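Local coordinates for flavohemoprotein (Vibrio cholerae O1 biovar El Tor, PDB 4EH1) that probably detoxifies nitric oxide, its reductase domain binding FAD and NAD(P)H and passing electrons to a heme domain that turns nitric oxide and oxygen into nitrate, at residues A[14-20]-A[154-158]; A[31-35]-A[102-106]; A[38-42]-A[54-59]; A[71-75]-A[86-90]. All blocks are in the same frame, centred on the assembly; numbering follows the deposited sequence. Where two conformers were deposited one is given.

Contact 1: A[14-20]-A[154-158]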
# COMPACT_ATOMS: atom_id res chain seq x y z
N GLU A 14 3.25 -4.33 2.12
CA GLU A 14 3.36 -5.66 2.67
C GLU A 14 4.01 -5.67 4.05
O GLU A 14 3.68 -6.50 4.87
CB GLU A 14 4.14 -6.59 1.74
CG GLU A 14 3.56 -6.72 0.36
CD GLU A 14 2.19 -7.44 0.37
OE1 GLU A 14 1.71 -7.84 1.46
OE2 GLU A 14 1.60 -7.62 -0.73
N SER A 15 4.98 -4.80 4.29
CA SER A 15 5.66 -4.73 5.59
C SER A 15 6.39 -3.41 5.61
O SER A 15 6.22 -2.64 4.67
CB SER A 15 6.62 -5.91 5.82
OG SER A 15 7.54 -6.08 4.76
N ALA A 16 7.15 -3.12 6.67
CA ALA A 16 7.81 -1.81 6.81
C ALA A 16 8.55 -1.36 5.55
O ALA A 16 8.50 -0.22 5.17
CB ALA A 16 8.77 -1.80 8.00
N TYR A 17 9.25 -2.25 4.88
CA TYR A 17 10.06 -1.79 3.75
C TYR A 17 9.64 -2.40 2.40
O TYR A 17 10.21 -2.07 1.35
CB TYR A 17 11.51 -2.09 4.04
CG TYR A 17 11.97 -1.48 5.35
CD1 TYR A 17 12.00 -0.10 5.53
CD2 TYR A 17 12.36 -2.29 6.41
CE1 TYR A 17 12.41 0.47 6.71
CE2 TYR A 17 12.81 -1.73 7.60
CZ TYR A 17 12.83 -0.35 7.75
OH TYR A 17 13.24 0.19 8.93
N VAL A 18 8.65 -3.28 2.43
CA VAL A 18 8.25 -3.97 1.22
C VAL A 18 6.84 -3.54 0.80
O VAL A 18 5.87 -3.57 1.59
CB VAL A 18 8.27 -5.49 1.40
CG1 VAL A 18 7.69 -6.19 0.14
CG2 VAL A 18 9.69 -6.00 1.74
N THR A 19 6.74 -3.16 -0.46
CA THR A 19 5.48 -2.75 -1.06
C THR A 19 5.24 -3.54 -2.35
O THR A 19 6.16 -3.71 -3.15
CB THR A 19 5.50 -1.22 -1.31
OG1 THR A 19 5.33 -0.56 -0.04
CG2 THR A 19 4.35 -0.77 -2.29
N SER A 20 4.02 -4.07 -2.52
CA SER A 20 3.68 -4.82 -3.73
C SER A 20 3.10 -3.90 -4.82
O SER A 20 2.45 -2.90 -4.51
CB SER A 20 2.65 -5.93 -3.44
OG SER A 20 3.23 -7.09 -2.92
N LYS A 154 7.40 -6.01 12.39
CA LYS A 154 7.14 -5.00 11.34
C LYS A 154 7.76 -5.35 9.98
O LYS A 154 7.37 -4.79 8.96
CB LYS A 154 7.57 -3.61 11.77
CG LYS A 154 9.08 -3.35 11.76
CD LYS A 154 9.32 -1.84 11.95
CE LYS A 154 10.82 -1.49 11.85
NZ LYS A 154 11.63 -2.09 12.96
N GLU A 155 8.72 -6.25 9.96
CA GLU A 155 9.30 -6.62 8.67
C GLU A 155 8.77 -7.99 8.19
O GLU A 155 9.34 -8.62 7.31
CB GLU A 155 10.85 -6.63 8.74
CG GLU A 155 11.47 -5.30 9.04
CD GLU A 155 13.00 -5.27 8.81
OE1 GLU A 155 13.50 -5.82 7.79
OE2 GLU A 155 13.73 -4.70 9.65
N HIS A 156 7.70 -8.47 8.80
CA HIS A 156 7.24 -9.82 8.52
C HIS A 156 6.39 -9.82 7.23
O HIS A 156 5.16 -9.75 7.28
CB HIS A 156 6.43 -10.32 9.72
CG HIS A 156 5.99 -11.75 9.61
ND1 HIS A 156 5.45 -12.44 10.69
CD2 HIS A 156 5.98 -12.61 8.57
CE1 HIS A 156 5.15 -13.67 10.31
NE2 HIS A 156 5.46 -13.80 9.03
N THR A 157 7.05 -9.90 6.08
CA THR A 157 6.37 -9.75 4.79
C THR A 157 5.34 -10.84 4.49
O THR A 157 5.62 -12.01 4.67
CB THR A 157 7.44 -9.77 3.70
OG1 THR A 157 8.39 -8.73 3.97
CG2 THR A 157 6.81 -9.59 2.29
N PHE A 158 4.15 -10.44 4.04
CA PHE A 158 3.07 -11.36 3.72
C PHE A 158 2.50 -12.10 4.92
O PHE A 158 1.93 -13.18 4.74
CB PHE A 158 3.52 -12.43 2.71
CG PHE A 158 4.01 -11.86 1.42
CD1 PHE A 158 3.24 -10.98 0.71
CD2 PHE A 158 5.27 -12.21 0.93
CE1 PHE A 158 3.70 -10.47 -0.52
CE2 PHE A 158 5.74 -11.69 -0.28
CZ PHE A 158 4.95 -10.82 -0.99
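Glu14 reaches across to the ring of Phe158. Glu14 CB lies 4.1 Å from the methyl CG2 of Thr157. Glu14 CG, anti to the carbonyl carbon, comes near Phe158 CE1, and the bend at chi2 (-67°) then brings the carboxylate obliquely to the ring: Glu14 CD is 3.5 Å from Phe158 CE1, with the carboxylate and ring planes turned 57° apart. At the tip, Glu14 OE1 lies by CD1 of the ring, while Glu14 OE2 stays beside CE1 and also accepts a hydrogen bond from Ser20 OG at 2.8 Å on its anti lone pair. Ser20 OG is in turn hydrogen-bonded to Ser71 OG of strand 68-73.

Two hydrogen bonds join the segments. The amide N of Ala16 donates to Lys154 O over 2.8 Å, nearly straight at 167°, and the hydroxyls of Ser15 and Thr157 meet with OG and OG1 2.9 Å apart. Val18 closes over Thr157 with both methyls, Val18 CG2 standing 3.8 Å from Thr157 OG1. Farther out, the carboxylate of Glu155 stands at the rim of the Tyr17 ring, nearly perpendicular to it, with Glu155 OE2 3.7 Å from Tyr17 CE2; Asn151 bonds that same oxygen.

Within 14-20, Glu14 and Ser15 both face Val18, whose carbonyl accepts from the two amides, a classic beta bulge where the chain turns back into strand 18-25. Segment 154-158 runs up to helix 159-169, with Phe158 at its N-cap position. The contact thus seats the FAD-binding beta domain against the NAD-binding domain, the two-domain layout of the ferredoxin-NADP reductase-like family.

Contact 2: A[31-35]-A[102-106]. With SO4 (sulfate ion), chain E.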
# COMPACT_ATOMS: atom_id res chain seq x y z
N VAL A 31 -0.87 -11.56 -20.62
CA VAL A 31 0.53 -11.35 -20.34
C VAL A 31 1.15 -12.72 -20.41
O VAL A 31 0.44 -13.72 -20.31
CB VAL A 31 0.74 -10.67 -18.98
CG1 VAL A 31 -0.09 -9.43 -18.94
CG2 VAL A 31 0.35 -11.58 -17.82
N LEU A 32 2.46 -12.78 -20.60
CA LEU A 32 3.12 -14.07 -20.74
C LEU A 32 3.00 -14.94 -19.47
O LEU A 32 3.06 -14.44 -18.34
CB LEU A 32 4.60 -13.87 -21.14
CG LEU A 32 4.83 -13.26 -22.53
CD1 LEU A 32 6.29 -12.93 -22.73
CD2 LEU A 32 4.35 -14.19 -23.64
N ASP A 33 2.81 -16.25 -19.68
CA ASP A 33 2.84 -17.25 -18.62
C ASP A 33 4.25 -17.29 -17.98
O ASP A 33 5.22 -16.80 -18.55
CB ASP A 33 2.46 -18.61 -19.23
CG ASP A 33 2.23 -19.73 -18.18
OD1 ASP A 33 1.93 -19.46 -16.98
OD2 ASP A 33 2.32 -20.92 -18.60
N TYR A 34 4.36 -17.85 -16.79
CA TYR A 34 5.67 -18.07 -16.20
C TYR A 34 5.60 -19.20 -15.19
O TYR A 34 4.51 -19.63 -14.81
CB TYR A 34 6.17 -16.79 -15.50
CG TYR A 34 5.28 -16.30 -14.39
CD1 TYR A 34 5.49 -16.69 -13.07
CD2 TYR A 34 4.20 -15.45 -14.67
CE1 TYR A 34 4.66 -16.24 -12.05
CE2 TYR A 34 3.39 -14.98 -13.67
CZ TYR A 34 3.63 -15.38 -12.36
OH TYR A 34 2.78 -14.95 -11.37
N GLN A 35 6.77 -19.64 -14.74
CA GLN A 35 6.89 -20.60 -13.65
C GLN A 35 7.12 -19.86 -12.30
O GLN A 35 7.89 -18.90 -12.24
CB GLN A 35 8.02 -21.58 -13.96
CG GLN A 35 7.82 -22.40 -15.28
CD GLN A 35 6.49 -23.10 -15.32
OE1 GLN A 35 6.23 -24.01 -14.53
NE2 GLN A 35 5.61 -22.67 -16.23
N TYR A 102 9.82 -6.03 -18.54
CA TYR A 102 10.42 -7.05 -19.38
C TYR A 102 9.89 -8.39 -18.95
O TYR A 102 9.59 -8.58 -17.79
CB TYR A 102 11.93 -7.04 -19.26
CG TYR A 102 12.52 -5.83 -19.91
CD1 TYR A 102 12.58 -4.62 -19.22
CD2 TYR A 102 13.00 -5.89 -21.21
CE1 TYR A 102 13.13 -3.48 -19.83
CE2 TYR A 102 13.55 -4.75 -21.82
CZ TYR A 102 13.61 -3.55 -21.11
OH TYR A 102 14.16 -2.43 -21.70
N ALA A 103 9.82 -9.31 -19.91
CA ALA A 103 9.11 -10.57 -19.80
C ALA A 103 9.74 -11.50 -18.81
O ALA A 103 10.93 -11.41 -18.54
CB ALA A 103 9.11 -11.23 -21.19
N PRO A 104 8.97 -12.46 -18.28
CA PRO A 104 9.51 -13.37 -17.26
C PRO A 104 10.71 -14.20 -17.72
O PRO A 104 10.76 -14.64 -18.85
CB PRO A 104 8.31 -14.28 -16.95
CG PRO A 104 7.10 -13.43 -17.25
CD PRO A 104 7.53 -12.66 -18.49
N ALA A 105 11.65 -14.41 -16.80
CA ALA A 105 12.87 -15.19 -17.07
C ALA A 105 13.37 -15.80 -15.75
O ALA A 105 12.80 -15.55 -14.68
CB ALA A 105 13.97 -14.29 -17.69
N GLY A 106 14.43 -16.59 -15.84
CA GLY A 106 15.07 -17.12 -14.65
C GLY A 106 15.01 -18.63 -14.59
O GLY A 106 14.05 -19.24 -15.04
S SO4 E . 10.68 -8.15 -23.51
O1 SO4 E . 11.64 -7.26 -24.19
O2 SO4 E . 9.67 -8.58 -24.45
O3 SO4 E . 11.36 -9.32 -22.95
O4 SO4 E . 9.97 -7.45 -22.45
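The ring of Tyr34 has the carbonyl oxygen of its near neighbour Leu32 at its edge, in the ring plane, while Pro104 CG comes to it obliquely. CG of Tyr34 sits between the backbone N and the carbonyl carbon (chi1 60°), and from there the ring runs off from Pro104 to place OH on the carbonyl of His61. What meets the proline is therefore mainly the tyrosine CB, with Tyr34 CB 3.6 Å from Pro104 CB. The other ring, Tyr102, takes no part in the packing between the segments; a sulfate oxygen, O1, approaches it obliquely, 3.6 Å from Tyr102 CD2.

Here the loop leading from strand 18-25 to strand 39-44 folds over the end of strand 98-105, in the antiparallel beta-barrel of the FAD-binding domain. The side-chain contacts are apolar, and no hydrogen bond crosses between the segments. Leu32 straddles two residues of the strand: Leu32 CD1 touches Ala103 CB at 3.6 Å, while Leu32 CB lies 4.1 Å from Pro104 CD. Leu32 O is itself held by the hydroxyl of Tyr68, whose side chain also touches Pro104.

Sulfate, probably from the crystallisation liquor, sits beside Ala103, whose N makes weak hydrogen bonds to O4 at 3.2 Å and to O3; Arg1 NH1 binds the same anion.

Contact 3: A[38-42]-A[54-59]. With FAD (flavin-adenine dinucleotide), chain C.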
# COMPACT_ATOMS: atom_id res chain seq x y z
N GLN A 38 10.14 -17.39 -11.06
CA GLN A 38 10.77 -16.53 -12.08
C GLN A 38 10.54 -15.05 -11.79
O GLN A 38 9.73 -14.69 -10.92
CB GLN A 38 10.32 -16.88 -13.49
CG GLN A 38 10.73 -18.26 -13.90
CD GLN A 38 10.44 -18.53 -15.34
OE1 GLN A 38 9.29 -18.45 -15.78
NE2 GLN A 38 11.47 -18.86 -16.09
N TYR A 39 11.28 -14.19 -12.50
CA TYR A 39 11.21 -12.74 -12.25
C TYR A 39 10.98 -11.99 -13.56
O TYR A 39 11.29 -12.49 -14.64
CB TYR A 39 12.51 -12.21 -11.60
CG TYR A 39 13.75 -12.59 -12.38
CD1 TYR A 39 14.45 -13.74 -12.08
CD2 TYR A 39 14.17 -11.83 -13.47
CE1 TYR A 39 15.57 -14.12 -12.84
CE2 TYR A 39 15.26 -12.19 -14.22
CZ TYR A 39 15.96 -13.34 -13.91
OH TYR A 39 17.05 -13.68 -14.66
N ILE A 40 10.45 -10.78 -13.45
CA ILE A 40 10.38 -9.89 -14.58
C ILE A 40 11.42 -8.80 -14.38
O ILE A 40 12.13 -8.77 -13.36
CB ILE A 40 8.95 -9.30 -14.83
CG1 ILE A 40 8.31 -8.74 -13.55
CG2 ILE A 40 8.01 -10.37 -15.34
CD1 ILE A 40 8.74 -7.34 -13.20
N GLY A 41 11.50 -7.91 -15.35
CA GLY A 41 12.37 -6.76 -15.28
C GLY A 41 11.56 -5.48 -15.23
O GLY A 41 10.55 -5.33 -15.93
N ILE A 42 11.98 -4.54 -14.38
CA ILE A 42 11.35 -3.24 -14.35
C ILE A 42 12.37 -2.18 -14.78
O ILE A 42 13.51 -2.20 -14.34
CB ILE A 42 10.84 -2.89 -12.94
CG1 ILE A 42 9.72 -3.86 -12.50
CG2 ILE A 42 10.34 -1.45 -12.87
CD1 ILE A 42 8.39 -3.67 -13.24
N ILE A 54 17.45 -0.61 -14.99
CA ILE A 54 16.70 -1.85 -15.07
C ILE A 54 17.07 -2.77 -13.91
O ILE A 54 18.25 -2.95 -13.60
CB ILE A 54 16.99 -2.56 -16.43
CG1 ILE A 54 16.60 -1.64 -17.60
CG2 ILE A 54 16.21 -3.86 -16.50
CD1 ILE A 54 17.23 -1.97 -18.96
N ARG A 55 16.04 -3.34 -13.27
CA ARG A 55 16.19 -4.26 -12.16
C ARG A 55 15.25 -5.47 -12.31
O ARG A 55 14.11 -5.35 -12.79
CB ARG A 55 15.80 -3.58 -10.84
CG ARG A 55 16.63 -2.31 -10.52
CD ARG A 55 18.15 -2.56 -10.34
NE ARG A 55 18.85 -1.33 -9.96
CZ ARG A 55 19.59 -0.60 -10.79
NH1 ARG A 55 19.75 -0.99 -12.05
NH2 ARG A 55 20.17 0.52 -10.36
N GLN A 56 15.74 -6.62 -11.85
CA GLN A 56 14.93 -7.82 -11.73
C GLN A 56 14.02 -7.73 -10.52
O GLN A 56 14.47 -7.35 -9.42
CB GLN A 56 15.84 -9.06 -11.59
CG GLN A 56 16.88 -9.20 -12.68
CD GLN A 56 18.24 -8.66 -12.27
OE1 GLN A 56 18.36 -7.54 -11.76
NE2 GLN A 56 19.26 -9.45 -12.47
N TYR A 57 12.73 -8.06 -10.71
CA TYR A 57 11.83 -8.27 -9.56
C TYR A 57 11.02 -9.55 -9.74
O TYR A 57 10.48 -9.81 -10.82
CB TYR A 57 10.90 -7.07 -9.30
CG TYR A 57 11.66 -5.87 -8.88
CD1 TYR A 57 12.27 -5.82 -7.62
CD2 TYR A 57 11.84 -4.80 -9.75
CE1 TYR A 57 13.04 -4.72 -7.22
CE2 TYR A 57 12.61 -3.72 -9.38
CZ TYR A 57 13.20 -3.67 -8.10
OH TYR A 57 13.96 -2.58 -7.73
N SER A 58 10.95 -10.34 -8.67
CA SER A 58 10.33 -11.64 -8.70
C SER A 58 8.83 -11.51 -8.73
O SER A 58 8.26 -10.66 -8.06
CB SER A 58 10.69 -12.41 -7.43
OG SER A 58 12.08 -12.65 -7.33
N LEU A 59 8.16 -12.36 -9.51
CA LEU A 59 6.70 -12.44 -9.42
C LEU A 59 6.31 -13.02 -8.04
O LEU A 59 6.93 -13.97 -7.57
CB LEU A 59 6.17 -13.26 -10.58
CG LEU A 59 6.54 -12.49 -11.86
CD1 LEU A 59 6.85 -13.42 -12.97
CD2 LEU A 59 5.47 -11.50 -12.23
PA FAD C . 20.82 0.32 -6.29
O1A FAD C . 21.16 -0.54 -7.38
O2A FAD C . 20.75 1.73 -6.44
O5B FAD C . 21.86 0.07 -5.17
C5B FAD C . 22.43 -1.20 -4.99
C4B FAD C . 23.30 -1.31 -3.75
O4B FAD C . 24.53 -0.63 -3.92
C3B FAD C . 22.60 -0.67 -2.59
O3B FAD C . 22.92 -1.39 -1.43
C2B FAD C . 23.22 0.69 -2.51
O2B FAD C . 23.19 1.07 -1.17
C1B FAD C . 24.60 0.47 -3.05
N9A FAD C . 25.01 1.66 -3.80
C8A FAD C . 24.31 2.30 -4.71
N7A FAD C . 24.98 3.35 -5.18
C5A FAD C . 26.13 3.39 -4.55
C6A FAD C . 27.29 4.26 -4.57
N6A FAD C . 27.36 5.32 -5.39
N1A FAD C . 28.28 3.96 -3.75
C2A FAD C . 28.22 2.91 -2.95
N3A FAD C . 27.20 2.09 -2.87
C4A FAD C . 26.14 2.27 -3.63
N1 FAD C . 14.31 -7.07 -5.16
C2 FAD C . 13.10 -6.99 -4.63
O2 FAD C . 12.83 -6.04 -3.94
N3 FAD C . 12.15 -7.89 -4.83
C4 FAD C . 12.34 -8.94 -5.58
O4 FAD C . 11.43 -9.72 -5.72
C4X FAD C . 13.66 -9.11 -6.19
N5 FAD C . 13.94 -10.14 -6.95
C5X FAD C . 15.14 -10.28 -7.48
C6 FAD C . 15.38 -11.38 -8.25
C7 FAD C . 16.60 -11.56 -8.82
C7M FAD C . 16.87 -12.75 -9.66
C8 FAD C . 17.65 -10.57 -8.61
C8M FAD C . 18.97 -10.80 -9.25
C9 FAD C . 17.42 -9.47 -7.84
C9A FAD C . 16.19 -9.29 -7.26
N10 FAD C . 15.93 -8.19 -6.47
C10 FAD C . 14.66 -8.08 -5.92
C1' FAD C . 16.95 -7.16 -6.26
C2' FAD C . 16.63 -5.94 -7.13
O2' FAD C . 16.68 -6.21 -8.51
C3' FAD C . 17.55 -4.75 -6.97
O3' FAD C . 18.89 -5.11 -7.08
C4' FAD C . 17.29 -3.91 -5.73
O4' FAD C . 15.94 -3.51 -5.73
C5' FAD C . 18.20 -2.70 -5.60
O5' FAD C . 18.08 -1.77 -6.64
P FAD C . 18.12 -0.24 -6.43
O1P FAD C . 18.18 0.33 -7.74
O2P FAD C . 17.06 0.12 -5.58
O3P FAD C . 19.46 -0.07 -5.67
O HOH W 1 7.95 -16.02 -9.21
O HOH W 2 19.19 -12.19 -13.49
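Strands 39-42 and 54-58 run antiparallel at 143° as a beta hairpin, with Ile40 facing Tyr57 and Ile42 facing Arg55 as hydrogen-bonded pairs. The hairpin is part of the FAD-binding beta-barrel, and its second strand carries the Arg-x-Tyr-Ser flavin motif of the ferredoxin-NADP reductase family. Of the backbone bonds, Ile42 N to Arg55 O is short and straight (2.8 Å, 171°).

Tyr57 shares a sheet face with the two isoleucines. Ile42 CG1 meets its ring at the edge, 3.6 Å from Tyr57 CD2, while on another edge C2 of the flavin lies in the ring plane and Tyr57 OH pairs with FAD O4' at 3.0 Å. Tyr39 CG lies between its backbone N and carbonyl carbon, which sets the ring beside Gln56, Tyr39 CE2 3.7 Å from Gln56 CG and the ring and amide planes 74° apart; a water joins Tyr39 OH to Gln56 NE2. The flavin methyl C7M approaches the Tyr39 ring obliquely.

Arg55 turns its guanidinium edge to the pyrophosphate, NE donating to FAD O1P at 2.9 Å and NH2 adding weak bonds to O1P and O1A; Glu53 salt-bridges that NH2. Ser58 N donates to FAD O4 over 3.1 Å, while the ribityl O2' gives its hydrogen to Gln56 O at 2.6 Å.

Contact 4: A[71-75]-A[86-90]. With FAD (flavin-adenine dinucleotide), chain C.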
# COMPACT_ATOMS: atom_id res chain seq x y z
N SER A 71 6.94 -7.51 -5.60
CA SER A 71 7.04 -7.00 -4.24
C SER A 71 8.46 -6.51 -4.00
O SER A 71 9.43 -7.29 -4.07
CB SER A 71 6.69 -8.08 -3.22
OG SER A 71 5.44 -8.70 -3.55
N VAL A 72 8.55 -5.22 -3.68
CA VAL A 72 9.77 -4.48 -3.82
C VAL A 72 10.25 -3.92 -2.47
O VAL A 72 9.55 -3.18 -1.80
CB VAL A 72 9.54 -3.31 -4.81
CG1 VAL A 72 10.73 -2.39 -4.81
CG2 VAL A 72 9.16 -3.85 -6.24
N LYS A 73 11.45 -4.32 -2.08
CA LYS A 73 12.01 -3.81 -0.84
C LYS A 73 12.75 -2.48 -1.07
O LYS A 73 13.64 -2.40 -1.91
CB LYS A 73 12.96 -4.81 -0.22
CG LYS A 73 13.42 -4.28 1.16
CD LYS A 73 14.55 -5.07 1.79
CE LYS A 73 15.22 -4.20 2.87
NZ LYS A 73 16.25 -4.89 3.67
N ARG A 74 12.35 -1.45 -0.34
CA ARG A 74 13.07 -0.18 -0.23
C ARG A 74 14.51 -0.51 0.22
O ARG A 74 14.72 -0.83 1.38
CB ARG A 74 12.38 0.68 0.83
CG ARG A 74 12.43 2.18 0.64
CD ARG A 74 11.11 2.86 1.08
NE ARG A 74 10.93 2.96 2.52
CZ ARG A 74 9.90 2.45 3.20
NH1 ARG A 74 8.93 1.78 2.58
NH2 ARG A 74 9.85 2.61 4.51
N GLU A 75 15.48 -0.47 -0.69
CA GLU A 75 16.84 -0.88 -0.30
C GLU A 75 17.68 0.27 0.25
O GLU A 75 17.51 1.42 -0.13
CB GLU A 75 17.58 -1.65 -1.40
CG GLU A 75 18.88 -2.32 -0.88
CD GLU A 75 19.50 -3.35 -1.83
OE1 GLU A 75 18.76 -4.27 -2.27
OE2 GLU A 75 20.72 -3.25 -2.12
N SER A 86 14.44 1.03 -6.32
CA SER A 86 13.49 0.66 -5.26
C SER A 86 12.84 1.91 -4.65
O SER A 86 11.64 1.93 -4.39
CB SER A 86 14.10 -0.27 -4.19
OG SER A 86 15.22 0.30 -3.52
N HIS A 87 13.63 2.97 -4.46
CA HIS A 87 13.06 4.17 -3.86
C HIS A 87 12.18 4.88 -4.87
O HIS A 87 11.18 5.47 -4.52
CB HIS A 87 14.15 5.10 -3.29
CG HIS A 87 14.70 4.62 -1.98
ND1 HIS A 87 14.42 5.23 -0.78
CD2 HIS A 87 15.43 3.52 -1.68
CE1 HIS A 87 14.99 4.56 0.21
NE2 HIS A 87 15.61 3.52 -0.31
N TYR A 88 12.55 4.79 -6.13
CA TYR A 88 11.77 5.45 -7.14
C TYR A 88 10.36 4.87 -7.22
O TYR A 88 9.40 5.61 -7.30
CB TYR A 88 12.43 5.33 -8.49
CG TYR A 88 11.67 6.06 -9.56
CD1 TYR A 88 11.69 7.45 -9.62
CD2 TYR A 88 10.91 5.37 -10.49
CE1 TYR A 88 10.99 8.13 -10.58
CE2 TYR A 88 10.19 6.05 -11.48
CZ TYR A 88 10.25 7.43 -11.51
OH TYR A 88 9.57 8.12 -12.48
N LEU A 89 10.28 3.54 -7.22
CA LEU A 89 9.03 2.80 -7.24
C LEU A 89 8.15 3.12 -6.03
O LEU A 89 6.98 3.48 -6.21
CB LEU A 89 9.30 1.30 -7.29
CG LEU A 89 9.88 0.83 -8.62
CD1 LEU A 89 10.18 -0.65 -8.57
CD2 LEU A 89 8.92 1.17 -9.79
N HIS A 90 8.72 2.95 -4.83
CA HIS A 90 8.05 3.30 -3.58
C HIS A 90 7.57 4.77 -3.57
O HIS A 90 6.41 5.04 -3.30
CB HIS A 90 8.97 3.06 -2.36
CG HIS A 90 8.99 1.64 -1.88
ND1 HIS A 90 8.49 1.25 -0.66
CD2 HIS A 90 9.45 0.50 -2.47
CE1 HIS A 90 8.63 -0.05 -0.51
NE2 HIS A 90 9.21 -0.54 -1.60
PA FAD C . 20.82 0.32 -6.29
O1A FAD C . 21.16 -0.54 -7.38
O2A FAD C . 20.75 1.73 -6.44
O5B FAD C . 21.86 0.07 -5.17
C5B FAD C . 22.43 -1.20 -4.99
C4B FAD C . 23.30 -1.31 -3.75
O4B FAD C . 24.53 -0.63 -3.92
C3B FAD C . 22.60 -0.67 -2.59
O3B FAD C . 22.92 -1.39 -1.43
C2B FAD C . 23.22 0.69 -2.51
O2B FAD C . 23.19 1.07 -1.17
C1B FAD C . 24.60 0.47 -3.05
N9A FAD C . 25.01 1.66 -3.80
C8A FAD C . 24.31 2.30 -4.71
N7A FAD C . 24.98 3.35 -5.18
C5A FAD C . 26.13 3.39 -4.55
C6A FAD C . 27.29 4.26 -4.57
N6A FAD C . 27.36 5.32 -5.39
N1A FAD C . 28.28 3.96 -3.75
C2A FAD C . 28.22 2.91 -2.95
N3A FAD C . 27.20 2.09 -2.87
C4A FAD C . 26.14 2.27 -3.63
N1 FAD C . 14.31 -7.07 -5.16
C2 FAD C . 13.10 -6.99 -4.63
O2 FAD C . 12.83 -6.04 -3.94
N3 FAD C . 12.15 -7.89 -4.83
C4 FAD C . 12.34 -8.94 -5.58
O4 FAD C . 11.43 -9.72 -5.72
C4X FAD C . 13.66 -9.11 -6.19
N5 FAD C . 13.94 -10.14 -6.95
C5X FAD C . 15.14 -10.28 -7.48
C6 FAD C . 15.38 -11.38 -8.25
C7 FAD C . 16.60 -11.56 -8.82
C7M FAD C . 16.87 -12.75 -9.66
C8 FAD C . 17.65 -10.57 -8.61
C8M FAD C . 18.97 -10.80 -9.25
C9 FAD C . 17.42 -9.47 -7.84
C9A FAD C . 16.19 -9.29 -7.26
N10 FAD C . 15.93 -8.19 -6.47
C10 FAD C . 14.66 -8.08 -5.92
C1' FAD C . 16.95 -7.16 -6.26
C2' FAD C . 16.63 -5.94 -7.13
O2' FAD C . 16.68 -6.21 -8.51
C3' FAD C . 17.55 -4.75 -6.97
O3' FAD C . 18.89 -5.11 -7.08
C4' FAD C . 17.29 -3.91 -5.73
O4' FAD C . 15.94 -3.51 -5.73
C5' FAD C . 18.20 -2.70 -5.60
O5' FAD C . 18.08 -1.77 -6.64
P FAD C . 18.12 -0.24 -6.43
O1P FAD C . 18.18 0.33 -7.74
O2P FAD C . 17.06 0.12 -5.58
O3P FAD C . 19.46 -0.07 -5.67
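Strand 71-73 and helix 86-90 build part of the FAD pocket, the strand meeting the isoalloxazine and the helix a phosphate, and His90 bridges them with a short bond from NE2 to Val72 O (2.7 Å, 168°). The carbonyl lies in the histidine plane, but the donor stands well above the carbonyl plane. Over one face of the His90 ring, centred, sits Arg74 CB, 4.1 Å from the centroid in a CH-pi contact. Arg74 CG lies over a face of His87, offset toward the rim, 3.7 Å from its centroid, so in the conformer given one aliphatic stem packs against both imidazoles. The His87 ring is also fixed at its edge, NE2 donating to Glu75 O.

In this FAD-binding domain, helix 84-92 packs against the barrel, Leu89 also touching Phe21 and Tyr57, and Val72 points into the join, Val72 CG2 4.1 Å from Leu89 CD1. Ser86 sits where strand, helix and cofactor meet. With OG between the backbone N and carbonyl carbon (chi1 59°), Ser86 OG accepts from Glu75 N at 2.9 Å and donates to FAD O2P, which Ser86 N also grips. On the strand, Ser71 O takes the flavin N3-H and Lys73 N donates to FAD O2 at 2.9 Å. Glu75 OE2 accepts from the adenosine ribose hydroxyl O3B, 3.0 Å away.

From the N terminus, the chain first meets segment 14-20, whose partner 154-158 comes far later, so contact 1 closes the longest loop and encloses the other three. Contact 2 opens next, at 31-35, and closes at 102-106. Inside it lie contacts 3 and 4 in series, the hairpin 38-42/54-59 closing before 71-75 meets 86-90; none cross. Contacts 2, 3 and 4 stay within the FAD-binding domain, while contact 1 alone reaches the NAD-binding domain. Neighbouring strands link contact 2 to contact 3 and contact 1 to contact 4, where Tyr17 O meets Arg74 N. Contacts 3 and 4 both touch the FAD, and Tyr57 packs against Val72 and Leu89.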